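Local atomic coordinates of increased sodium tolerance protein 1 (Saccharomyces cerevisiae, PDB entry 3GGY), a protein that regulates recruitment of the ATPase VPS4 to the ESCRT-III complex during late cargo sorting into multivesicular bodies, here as its N-terminal domain. Residues A[66-69]-A[70-73]; A[93-96]-A[97-101]; A[174-177]-A[178-182]. One frame throughout, in Å; residues are numbered along the deposited sequence.

Contact 1 (A[66-69]-A[70-73])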
loop_
_atom_site.group_PDB
_atom_site.type_symbol
_atom_site.label_atom_id
_atom_site.label_comp_id
_atom_site.label_asym_id
_atom_site.label_seq_id
_atom_site.Cartn_x
_atom_site.Cartn_y
_atom_site.Cartn_z
ATOM N N HIS A 66 -5.650 -0.787 1.054
ATOM C CA HIS A 66 -4.703 -0.308 0.058
ATOM C C HIS A 66 -4.176 1.070 0.446
ATOM O O HIS A 66 -3.010 1.376 0.235
ATOM C CB HIS A 66 -5.358 -0.241 -1.318
ATOM C CG HIS A 66 -4.386 0.003 -2.430
ATOM N ND1 HIS A 66 -3.497 -0.959 -2.863
ATOM C CD2 HIS A 66 -4.155 1.101 -3.187
ATOM C CE1 HIS A 66 -2.761 -0.462 -3.844
ATOM N NE2 HIS A 66 -3.141 0.786 -4.060
ATOM N N ILE A 67 -5.038 1.909 1.014
ATOM C CA ILE A 67 -4.587 3.230 1.437
ATOM C C ILE A 67 -3.548 3.069 2.548
ATOM O O ILE A 67 -2.557 3.790 2.583
ATOM C CB ILE A 67 -5.770 4.085 1.944
ATOM C CG1 ILE A 67 -6.631 4.520 0.755
ATOM C CG2 ILE A 67 -5.248 5.298 2.705
ATOM C CD1 ILE A 67 -7.991 5.062 1.150
ATOM N N GLU A 68 -3.769 2.110 3.447
ATOM C CA GLU A 68 -2.821 1.858 4.527
ATOM C C GLU A 68 -1.484 1.423 3.921
ATOM O O GLU A 68 -0.419 1.802 4.408
ATOM C CB GLU A 68 -3.343 0.761 5.451
ATOM C CG GLU A 68 -4.666 1.103 6.110
ATOM C CD GLU A 68 -5.128 0.034 7.083
ATOM O OE1 GLU A 68 -5.125 -1.158 6.705
ATOM O OE2 GLU A 68 -5.502 0.390 8.221
ATOM N N LEU A 69 -1.541 0.617 2.864
ATOM C CA LEU A 69 -0.314 0.166 2.207
ATOM C C LEU A 69 0.446 1.381 1.699
ATOM O O LEU A 69 1.650 1.506 1.916
ATOM C CB LEU A 69 -0.633 -0.768 1.028
ATOM C CG LEU A 69 0.517 -1.161 0.084
ATOM C CD1 LEU A 69 1.568 -1.968 0.836
ATOM C CD2 LEU A 69 -0.044 -1.979 -1.095
ATOM N N LEU A 70 -0.259 2.282 1.021
ATOM C CA LEU A 70 0.368 3.490 0.487
ATOM C C LEU A 70 1.022 4.326 1.583
ATOM O O LEU A 70 2.087 4.899 1.369
ATOM C CB LEU A 70 -0.662 4.342 -0.263
ATOM C CG LEU A 70 -1.330 3.687 -1.474
ATOM C CD1 LEU A 70 -2.275 4.693 -2.141
ATOM C CD2 LEU A 70 -0.273 3.229 -2.465
ATOM N N GLU A 71 0.389 4.400 2.751
ATOM C CA GLU A 71 0.947 5.175 3.857
ATOM C C GLU A 71 2.268 4.567 4.317
ATOM O O GLU A 71 3.236 5.283 4.580
ATOM C CB GLU A 71 -0.041 5.215 5.025
ATOM C CG GLU A 71 -1.396 5.797 4.641
ATOM C CD GLU A 71 -2.407 5.756 5.772
ATOM O OE1 GLU A 71 -2.402 4.771 6.541
ATOM O OE2 GLU A 71 -3.219 6.702 5.879
ATOM N N ILE A 72 2.307 3.244 4.402
ATOM C CA ILE A 72 3.517 2.559 4.826
ATOM C C ILE A 72 4.623 2.724 3.776
ATOM O O ILE A 72 5.784 2.981 4.107
ATOM C CB ILE A 72 3.240 1.056 5.057
ATOM C CG1 ILE A 72 2.176 0.890 6.143
ATOM C CG2 ILE A 72 4.534 0.341 5.435
ATOM C CD1 ILE A 72 1.589 -0.508 6.233
ATOM N N LEU A 73 4.268 2.588 2.504
ATOM C CA LEU A 73 5.267 2.723 1.453
ATOM C C LEU A 73 5.858 4.131 1.435
ATOM O O LEU A 73 7.046 4.311 1.150
ATOM C CB LEU A 73 4.658 2.379 0.087
ATOM C CG LEU A 73 4.170 0.933 -0.071
ATOM C CD1 LEU A 73 3.600 0.760 -1.481
ATOM C CD2 LEU A 73 5.320 -0.053 0.178
#

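Contact 2 (A[93-96]-A[97-101])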
loop_
_atom_site.group_PDB
_atom_site.type_symbol
_atom_site.label_atom_id
_atom_site.label_comp_id
_atom_site.label_asym_id
_atom_site.label_seq_id
_atom_site.Cartn_x
_atom_site.Cartn_y
_atom_site.Cartn_z
ATOM N N GLU A 93 23.819 -8.289 -1.688
ATOM C CA GLU A 93 22.687 -8.603 -0.836
ATOM C C GLU A 93 23.133 -8.958 0.579
ATOM O O GLU A 93 22.422 -8.695 1.544
ATOM C CB GLU A 93 21.887 -9.754 -1.454
ATOM C CG GLU A 93 20.689 -10.169 -0.644
ATOM C CD GLU A 93 19.702 -11.001 -1.437
ATOM O OE1 GLU A 93 20.022 -11.411 -2.578
ATOM O OE2 GLU A 93 18.601 -11.248 -0.910
ATOM N N GLU A 94 24.316 -9.554 0.704
ATOM C CA GLU A 94 24.837 -9.917 2.016
ATOM C C GLU A 94 24.979 -8.656 2.862
ATOM O O GLU A 94 24.604 -8.635 4.033
ATOM C CB GLU A 94 26.202 -10.601 1.875
ATOM C CG GLU A 94 26.948 -10.811 3.194
ATOM C CD GLU A 94 26.350 -11.905 4.060
ATOM O OE1 GLU A 94 25.146 -11.832 4.384
ATOM O OE2 GLU A 94 27.090 -12.841 4.430
ATOM N N GLN A 95 25.519 -7.602 2.259
ATOM C CA GLN A 95 25.698 -6.340 2.965
ATOM C C GLN A 95 24.346 -5.782 3.395
ATOM O O GLN A 95 24.163 -5.367 4.538
ATOM C CB GLN A 95 26.404 -5.325 2.065
ATOM C CG GLN A 95 27.826 -5.707 1.681
ATOM C CD GLN A 95 28.454 -4.699 0.739
ATOM O OE1 GLN A 95 27.920 -4.418 -0.332
ATOM N NE2 GLN A 95 29.596 -4.150 1.134
ATOM N N LEU A 96 23.395 -5.789 2.467
ATOM C CA LEU A 96 22.061 -5.281 2.738
ATOM C C LEU A 96 21.408 -5.976 3.930
ATOM O O LEU A 96 20.879 -5.321 4.825
ATOM C CB LEU A 96 21.182 -5.454 1.493
ATOM C CG LEU A 96 19.777 -4.855 1.520
ATOM C CD1 LEU A 96 19.865 -3.338 1.618
ATOM C CD2 LEU A 96 19.034 -5.263 0.259
ATOM N N VAL A 97 21.466 -7.304 3.951
ATOM C CA VAL A 97 20.845 -8.081 5.015
ATOM C C VAL A 97 21.576 -8.096 6.355
ATOM O O VAL A 97 20.938 -8.098 7.408
ATOM C CB VAL A 97 20.620 -9.542 4.556
ATOM C CG1 VAL A 97 20.002 -10.356 5.677
ATOM C CG2 VAL A 97 19.712 -9.564 3.336
ATOM N N LYS A 98 22.903 -8.096 6.327
ATOM C CA LYS A 98 23.664 -8.135 7.570
ATOM C C LYS A 98 24.070 -6.778 8.131
ATOM O O LYS A 98 24.154 -6.612 9.348
ATOM C CB LYS A 98 24.905 -9.013 7.398
ATOM C CG LYS A 98 24.577 -10.490 7.253
ATOM C CD LYS A 98 25.814 -11.362 7.359
ATOM C CE LYS A 98 25.431 -12.834 7.365
ATOM N NZ LYS A 98 26.604 -13.720 7.593
ATOM N N GLU A 99 24.314 -5.810 7.253
ATOM C CA GLU A 99 24.728 -4.476 7.680
ATOM C C GLU A 99 23.627 -3.416 7.676
ATOM O O GLU A 99 23.774 -2.372 8.307
ATOM C CB GLU A 99 25.887 -3.985 6.803
ATOM C CG GLU A 99 27.232 -4.626 7.113
ATOM C CD GLU A 99 28.280 -4.313 6.061
ATOM O OE1 GLU A 99 28.425 -3.125 5.693
ATOM O OE2 GLU A 99 28.964 -5.255 5.608
ATOM N N HIS A 100 22.525 -3.675 6.977
ATOM C CA HIS A 100 21.444 -2.699 6.902
ATOM C C HIS A 100 20.069 -3.228 7.304
ATOM O O HIS A 100 19.056 -2.885 6.694
ATOM C CB HIS A 100 21.387 -2.118 5.488
ATOM C CG HIS A 100 22.638 -1.406 5.087
ATOM N ND1 HIS A 100 23.000 -0.189 5.620
ATOM C CD2 HIS A 100 23.631 -1.758 4.236
ATOM C CE1 HIS A 100 24.163 0.180 5.115
ATOM N NE2 HIS A 100 24.567 -0.753 4.273
ATOM N N MET A 101 20.035 -4.058 8.337
ATOM C CA MET A 101 18.789 -4.619 8.837
ATOM C C MET A 101 18.372 -3.738 9.998
ATOM O O MET A 101 17.213 -3.700 10.400
ATOM C CB MET A 101 19.017 -6.049 9.341
ATOM C CG MET A 101 17.742 -6.787 9.719
ATOM S SD MET A 101 16.659 -7.063 8.299
ATOM C CE MET A 101 17.505 -8.439 7.478
HETATM O O HOH W 1 31.350 -5.294 3.830
#

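Contact 3 (A[174-177]-A[178-182])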
loop_
_atom_site.group_PDB
_atom_site.type_symbol
_atom_site.label_atom_id
_atom_site.label_comp_id
_atom_site.label_asym_id
_atom_site.label_seq_id
_atom_site.Cartn_x
_atom_site.Cartn_y
_atom_site.Cartn_z
ATOM N N LYS A 174 -22.348 -0.779 10.009
ATOM C CA LYS A 174 -22.762 -0.077 11.216
ATOM C C LYS A 174 -22.059 1.271 11.366
ATOM O O LYS A 174 -22.669 2.252 11.795
ATOM C CB LYS A 174 -22.490 -0.940 12.452
ATOM C CG LYS A 174 -23.308 -2.220 12.497
ATOM C CD LYS A 174 -22.999 -3.028 13.742
ATOM C CE LYS A 174 -23.766 -4.341 13.749
ATOM N NZ LYS A 174 -23.460 -5.152 14.965
ATOM N N GLU A 175 -20.780 1.336 11.009
ATOM C CA GLU A 175 -20.060 2.597 11.135
ATOM C C GLU A 175 -20.525 3.583 10.061
ATOM O O GLU A 175 -20.603 4.784 10.305
ATOM C CB GLU A 175 -18.545 2.355 11.078
ATOM C CG GLU A 175 -18.093 1.342 12.132
ATOM C CD GLU A 175 -16.586 1.220 12.273
ATOM O OE1 GLU A 175 -15.867 1.380 11.266
ATOM O OE2 GLU A 175 -16.124 0.941 13.401
ATOM N N ILE A 176 -20.866 3.080 8.881
ATOM C CA ILE A 176 -21.357 3.962 7.827
ATOM C C ILE A 176 -22.742 4.473 8.242
ATOM O O ILE A 176 -23.088 5.624 7.986
ATOM C CB ILE A 176 -21.461 3.220 6.475
ATOM C CG1 ILE A 176 -20.055 2.917 5.952
ATOM C CG2 ILE A 176 -22.221 4.069 5.452
ATOM C CD1 ILE A 176 -20.039 2.016 4.729
ATOM N N ALA A 177 -23.524 3.617 8.894
ATOM C CA ALA A 177 -24.856 4.025 9.336
ATOM C C ALA A 177 -24.753 5.140 10.374
ATOM O O ALA A 177 -25.584 6.048 10.399
ATOM C CB ALA A 177 -25.607 2.835 9.906
ATOM N N LYS A 178 -23.740 5.081 11.232
ATOM C CA LYS A 178 -23.581 6.125 12.239
ATOM C C LYS A 178 -23.186 7.437 11.578
ATOM O O LYS A 178 -23.763 8.487 11.861
ATOM C CB LYS A 178 -22.523 5.749 13.276
ATOM C CG LYS A 178 -22.407 6.805 14.379
ATOM C CD LYS A 178 -21.463 6.405 15.483
ATOM C CE LYS A 178 -21.471 7.449 16.587
ATOM N NZ LYS A 178 -20.581 7.066 17.708
ATOM N N THR A 179 -22.208 7.373 10.681
ATOM C CA THR A 179 -21.744 8.566 9.993
ATOM C C THR A 179 -22.850 9.306 9.252
ATOM O O THR A 179 -22.936 10.534 9.316
ATOM C CB THR A 179 -20.630 8.227 8.970
ATOM O OG1 THR A 179 -19.492 7.711 9.666
ATOM C CG2 THR A 179 -20.215 9.469 8.193
ATOM N N TYR A 180 -23.707 8.557 8.570
ATOM C CA TYR A 180 -24.766 9.156 7.775
ATOM C C TYR A 180 -26.181 9.109 8.338
ATOM O O TYR A 180 -27.144 9.334 7.605
ATOM C CB TYR A 180 -24.735 8.534 6.382
ATOM C CG TYR A 180 -23.429 8.810 5.681
ATOM C CD1 TYR A 180 -23.163 10.067 5.140
ATOM C CD2 TYR A 180 -22.425 7.844 5.630
ATOM C CE1 TYR A 180 -21.929 10.359 4.573
ATOM C CE2 TYR A 180 -21.185 8.128 5.066
ATOM C CZ TYR A 180 -20.944 9.388 4.542
ATOM O OH TYR A 180 -19.710 9.690 4.013
ATOM N N ASP A 181 -26.303 8.845 9.636
ATOM C CA ASP A 181 -27.607 8.780 10.297
ATOM C C ASP A 181 -28.616 7.896 9.574
ATOM O O ASP A 181 -29.793 8.244 9.481
ATOM C CB ASP A 181 -28.201 10.187 10.443
ATOM C CG ASP A 181 -27.304 11.121 11.222
ATOM O OD1 ASP A 181 -26.889 10.750 12.338
ATOM O OD2 ASP A 181 -27.017 12.227 10.719
ATOM N N VAL A 182 -28.165 6.753 9.068
ATOM C CA VAL A 182 -29.054 5.836 8.360
ATOM C C VAL A 182 -30.068 5.257 9.340
ATOM O O VAL A 182 -29.697 4.764 10.402
ATOM C CB VAL A 182 -28.260 4.678 7.722
ATOM C CG1 VAL A 182 -29.211 3.615 7.180
ATOM C CG2 VAL A 182 -27.379 5.217 6.609
#

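Contact 1 (A[66-69]-A[70-73])
Two turns from the middle of the long helix 50-82 make up this contact, and Leu69 meets Leu73 and His66 meets Leu70 along one side of it. Leu69 CG lies 4.0 Å from Leu73 CD1, and Leu69 CD1 is equally near Leu73 CG. The two leucines leave the backbone differently. Leu69 has CG anti to its backbone N (chi1 171°), which swings the isobutyl group forward along the helix toward Leu73. Leu73 has CG beside its own N (chi1 -63°), leaning back over Leu69 O at 3.3 Å.

His66 reaches Leu70 in the same manner. Its ring lies obliquely to the leucine, with NE2 4.1 Å from Leu70 CD2, a plain contact; the hydrogen bond of NE2 is to Glu121, which fixes the far end of the ring.

The backbone is regular alpha-helix, with four successive i to i+4 bonds. The last, Leu73 N to Leu69 O, is 2.9 Å long and nearly straight at 164°. Helix 50-82 pairs with helix 8-46 in the long helical hairpin of the ESCRT-III-like fold, where Leu70 touches Gln27 and Gln30. Leu69 packs on Ile155 and Cys159 of helix 153-159, and Leu73 on Leu112 and Ala115 of helix 105-115.

Glu71 takes a more exposed course. Its CG sits 3.1 Å from Ile67 O, and its chain runs back so that OE1 comes to 3.6 Å from Glu68 CA, while the Glu68 carboxylate turns elsewhere, to a salt bridge with Lys158.

Contact 2 (A[93-96]-A[97-101])
Glu94 and Lys98, one turn apart on the short helix 93-99, form the charged part of this contact. Their salt bridge is long, with Glu94 OE2 3.3 Å from Lys98 NZ, and the hydrogen bond within it is weak. The lysine chain is extended and crosses the carboxylate obliquely. Its methylenes lie closer than its amine, with Lys98 CD 3.1 Å from Glu94 OE1. The bend at chi2 of Glu94 (73°) turns its carboxylate forward to the lysine.

Gln95 and Glu99 run side by side, pointing the same way. Their amide and carboxylate planes are 85° apart. A water donates to Glu99 OE2 at 3.0 Å and accepts a weak bond from Gln95 NE2. Gln95 OE1 turns back to the backbone N of Ser91 and Thr92, and His100 ND1 is hydrogen-bonded to Asp103.

Backbone bonds change toward the end of the helix. Glu99 N binds Gln95 O at 2.8 Å. His100 N then makes two weak bonds, to Gln95 O and to Leu96 O, the latter 3.2 Å long.

Apolar contact is slight: Glu93 CG lies 4.1 Å from Val97 CG2. At the His100 ring, Leu96 CA approaches the edge.

Among its neighbours, helix 93-99 leans on helix 105-115 through a Glu93-Arg110 salt bridge and through Leu96 and Val97 on Asn106. Leu96 also meets Phe140 of helix 138-147.

Contact 3 (A[174-177]-A[178-182])
The C-terminal end of helix 166-179 closes here, where Ala177 packs on Val182 and Ile176 on Tyr180. Lys178 comes first. Its N bonds to Lys174 O at 3.1 Å, while its extended side chain leads away from the preceding turn.

Thr179 continues the helix, its N bonding to Glu175 O at 169°. Its OG1 also stands 3.2 Å from Glu175 O. Thr179 CG2 sits 3.5 Å above one face of the Tyr180 ring, near its rim.

Tyr180 is the first residue to leave helical backbone angles. Its N still binds Ile176 O. The side chain tilts back beside its own N (chi1 -62°), bringing the ring edge to that same carbonyl: CD2 is 3.3 Å from Ile176 O. The same ring atom is 3.8 Å from Ile176 CG2.

Asp181 has positive phi (50°) and is the C-prime residue of a Schellman motif. Its N makes a weak bond to Lys178 O.

Val182 completes the motif. Its N meets Ala177 O at 3.0 Å, in the carbonyl plane on a lone pair. Val182 CB lies 3.9 Å from Ala177 CB.

Tyr180 and Ile176 also touch helix 8-46, and Ala177 touches Leu187 of helix 184-188. The chemistry implies a stop that is both polar and apolar: the bonds from Val182 N and, weakly, Asp181 N take up two carbonyls of the final turn, Ala177 O and Lys178 O, while Val182 folds back onto Ala177.

Contact 1 lies near the centre of the chain, and contacts 2 and 3 lie far out on opposite sides of it, their centres about 48 Å apart. The three do not touch one another. Contact 1 has no exposed residue and unbroken helical bonding. Contacts 2 and 3 each include the C-terminal part of a shorter helix and mix buried with exposed residues. Contacts 1 and 3 both pack on helix 8-46, and contacts 1 and 2 both reach helix 105-115. At the centre, regular backbone bonds go with apolar side-chain contacts such as Leu69 with Leu73. Farther out, contact 2 adds a weak salt bridge and a water bridge to its backbone bonds, and contact 3 a Schellman cap.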